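Local coordinates for major capsid protein P2 (Pseudoalteromonas phage pm2, PDB 2VVF) that forms the trimeric double jelly-roll building block of the protein capsid of a marine, lipid-containing bacteriophage, at residues A[46-51]-A[117-122]. Residues are numbered along the deposited sequence; the frame is centred on the assembly and turned at random.
Sequences NVRVEL and KFDIDE
Arg-48 lies across the start of the Lys-117 side chain, its NH2 3.2 Å from Lys-117 CB. A bend at chi3 (-85°) swings the guanidinium over the neighbouring strand, where Asp-119 OD1 approaches it at the edge, near its plane. Asp-119 OD1 and Arg-48 NH2 make a long salt bridge of 3.6 Å; the stronger partner of OD1 is Ser-18 OG, by a hydrogen bond. Asp-119 OD2 takes a nearly straight hydrogen bond from Asn-46 ND2 (2.8 Å) on its anti side, with amide and carboxylate planes turned 74° apart. Both Asp-119 oxygens thus meet strand 44-51, and OD1 also reaches across to strand 18-23. Farther along the same face, Glu-50 reaches out with its chain extended beyond CG and sets OE1 3.6 Å from Lys-117 NZ in a second salt bridge. Beneath this polar layer, Arg-48 and Lys-117 form an antiparallel hydrogen-bonded pair: Arg-48 N to Lys-117 O and Lys-117 N to Arg-48 O are both 2.8 Å. Phe-118 CA points its hydrogen at Asn-46 O, while on the opposite, buried face Val-47 CG2 meets Phe-118 CB at 4.0 Å. The Phe-118 side chain packs on Leu-129 of strand 128-136 and on Cys-19 and Ile-21. In the N-terminal jelly roll, strands 44-51 and 114-120 are the central pair of a four-stranded antiparallel sheet, with 54-59 beyond the first and 18-23 beyond the second.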
# COMPACT_ATOMS: atom_id res chain seq x y z
N ASN A 46 -16.40 -27.67 -9.09
CA ASN A 46 -16.47 -27.28 -10.50
C ASN A 46 -17.04 -25.88 -10.73
O ASN A 46 -18.07 -25.72 -11.39
CB ASN A 46 -17.23 -28.33 -11.31
CG ASN A 46 -16.77 -29.74 -11.01
OD1 ASN A 46 -15.57 -30.02 -10.97
ND2 ASN A 46 -17.72 -30.63 -10.76
N VAL A 47 -16.35 -24.87 -10.21
CA VAL A 47 -16.77 -23.49 -10.40
C VAL A 47 -16.27 -23.00 -11.75
O VAL A 47 -15.07 -22.98 -12.02
CB VAL A 47 -16.26 -22.60 -9.25
CG1 VAL A 47 -16.82 -21.19 -9.40
CG2 VAL A 47 -16.64 -23.20 -7.91
N ARG A 48 -17.21 -22.64 -12.62
CA ARG A 48 -16.85 -22.17 -13.96
C ARG A 48 -17.48 -20.83 -14.28
O ARG A 48 -18.68 -20.63 -14.13
CB ARG A 48 -17.26 -23.20 -15.02
CG ARG A 48 -17.23 -24.64 -14.53
CD ARG A 48 -18.16 -25.53 -15.36
NE ARG A 48 -19.54 -25.50 -14.86
CZ ARG A 48 -20.07 -26.41 -14.06
NH1 ARG A 48 -19.34 -27.45 -13.66
NH2 ARG A 48 -21.33 -26.30 -13.66
N VAL A 49 -16.64 -19.90 -14.75
CA VAL A 49 -17.10 -18.59 -15.17
C VAL A 49 -17.25 -18.66 -16.68
O VAL A 49 -16.27 -18.86 -17.40
CB VAL A 49 -16.10 -17.49 -14.75
CG1 VAL A 49 -16.53 -16.14 -15.30
CG2 VAL A 49 -15.98 -17.43 -13.23
N GLU A 50 -18.48 -18.55 -17.17
CA GLU A 50 -18.74 -18.66 -18.59
C GLU A 50 -19.29 -17.40 -19.24
O GLU A 50 -20.24 -16.79 -18.74
CB GLU A 50 -19.67 -19.84 -18.88
CG GLU A 50 -19.24 -21.14 -18.23
CD GLU A 50 -20.16 -22.29 -18.57
OE1 GLU A 50 -21.28 -22.03 -19.05
OE2 GLU A 50 -19.75 -23.46 -18.37
N LEU A 51 -18.70 -17.03 -20.37
CA LEU A 51 -19.13 -15.87 -21.13
C LEU A 51 -19.64 -16.37 -22.48
O LEU A 51 -18.87 -16.88 -23.29
CB LEU A 51 -17.96 -14.91 -21.36
CG LEU A 51 -17.23 -14.36 -20.13
CD1 LEU A 51 -16.47 -13.09 -20.48
CD2 LEU A 51 -18.21 -14.10 -18.99
N LYS A 117 -21.25 -20.95 -12.99
CA LYS A 117 -21.79 -22.26 -12.66
C LYS A 117 -20.95 -23.00 -11.62
O LYS A 117 -19.76 -22.75 -11.48
CB LYS A 117 -21.94 -23.12 -13.92
CG LYS A 117 -22.91 -22.55 -14.94
CD LYS A 117 -22.61 -23.08 -16.34
CE LYS A 117 -23.41 -24.33 -16.64
NZ LYS A 117 -23.77 -24.42 -18.08
N PHE A 118 -21.60 -23.91 -10.89
CA PHE A 118 -20.93 -24.69 -9.87
C PHE A 118 -21.84 -25.82 -9.40
O PHE A 118 -23.05 -25.77 -9.59
CB PHE A 118 -20.53 -23.80 -8.68
CG PHE A 118 -21.69 -23.12 -8.02
CD1 PHE A 118 -22.12 -21.88 -8.45
CD2 PHE A 118 -22.35 -23.72 -6.96
CE1 PHE A 118 -23.19 -21.25 -7.85
CE2 PHE A 118 -23.42 -23.10 -6.35
CZ PHE A 118 -23.84 -21.86 -6.79
N ASP A 119 -21.25 -26.83 -8.77
CA ASP A 119 -22.01 -27.97 -8.27
C ASP A 119 -21.92 -28.04 -6.75
O ASP A 119 -20.84 -27.89 -6.17
CB ASP A 119 -21.48 -29.27 -8.87
CG ASP A 119 -21.36 -29.21 -10.38
OD1 ASP A 119 -22.24 -28.59 -11.03
OD2 ASP A 119 -20.39 -29.78 -10.93
N ILE A 120 -23.06 -28.26 -6.10
CA ILE A 120 -23.08 -28.37 -4.64
C ILE A 120 -22.92 -29.83 -4.24
O ILE A 120 -23.70 -30.69 -4.66
CB ILE A 120 -24.37 -27.75 -4.05
CG1 ILE A 120 -24.63 -26.37 -4.65
CG2 ILE A 120 -24.26 -27.66 -2.53
CD1 ILE A 120 -25.83 -25.66 -4.06
N ASP A 121 -21.90 -30.11 -3.44
CA ASP A 121 -21.64 -31.47 -3.00
C ASP A 121 -22.86 -32.08 -2.30
O ASP A 121 -23.67 -31.36 -1.70
CB ASP A 121 -20.42 -31.53 -2.08
CG ASP A 121 -19.95 -32.95 -1.83
OD1 ASP A 121 -19.38 -33.56 -2.76
OD2 ASP A 121 -20.15 -33.46 -0.71
N GLU A 122 -22.98 -33.39 -2.39
CA GLU A 122 -24.10 -34.11 -1.79
C GLU A 122 -24.05 -34.09 -0.26
O GLU A 122 -25.08 -34.18 0.40
CB GLU A 122 -24.12 -35.56 -2.28
CG GLU A 122 -25.50 -36.12 -2.52
CD GLU A 122 -25.47 -37.54 -3.04
OE1 GLU A 122 -24.78 -37.78 -4.06
OE2 GLU A 122 -26.11 -38.42 -2.43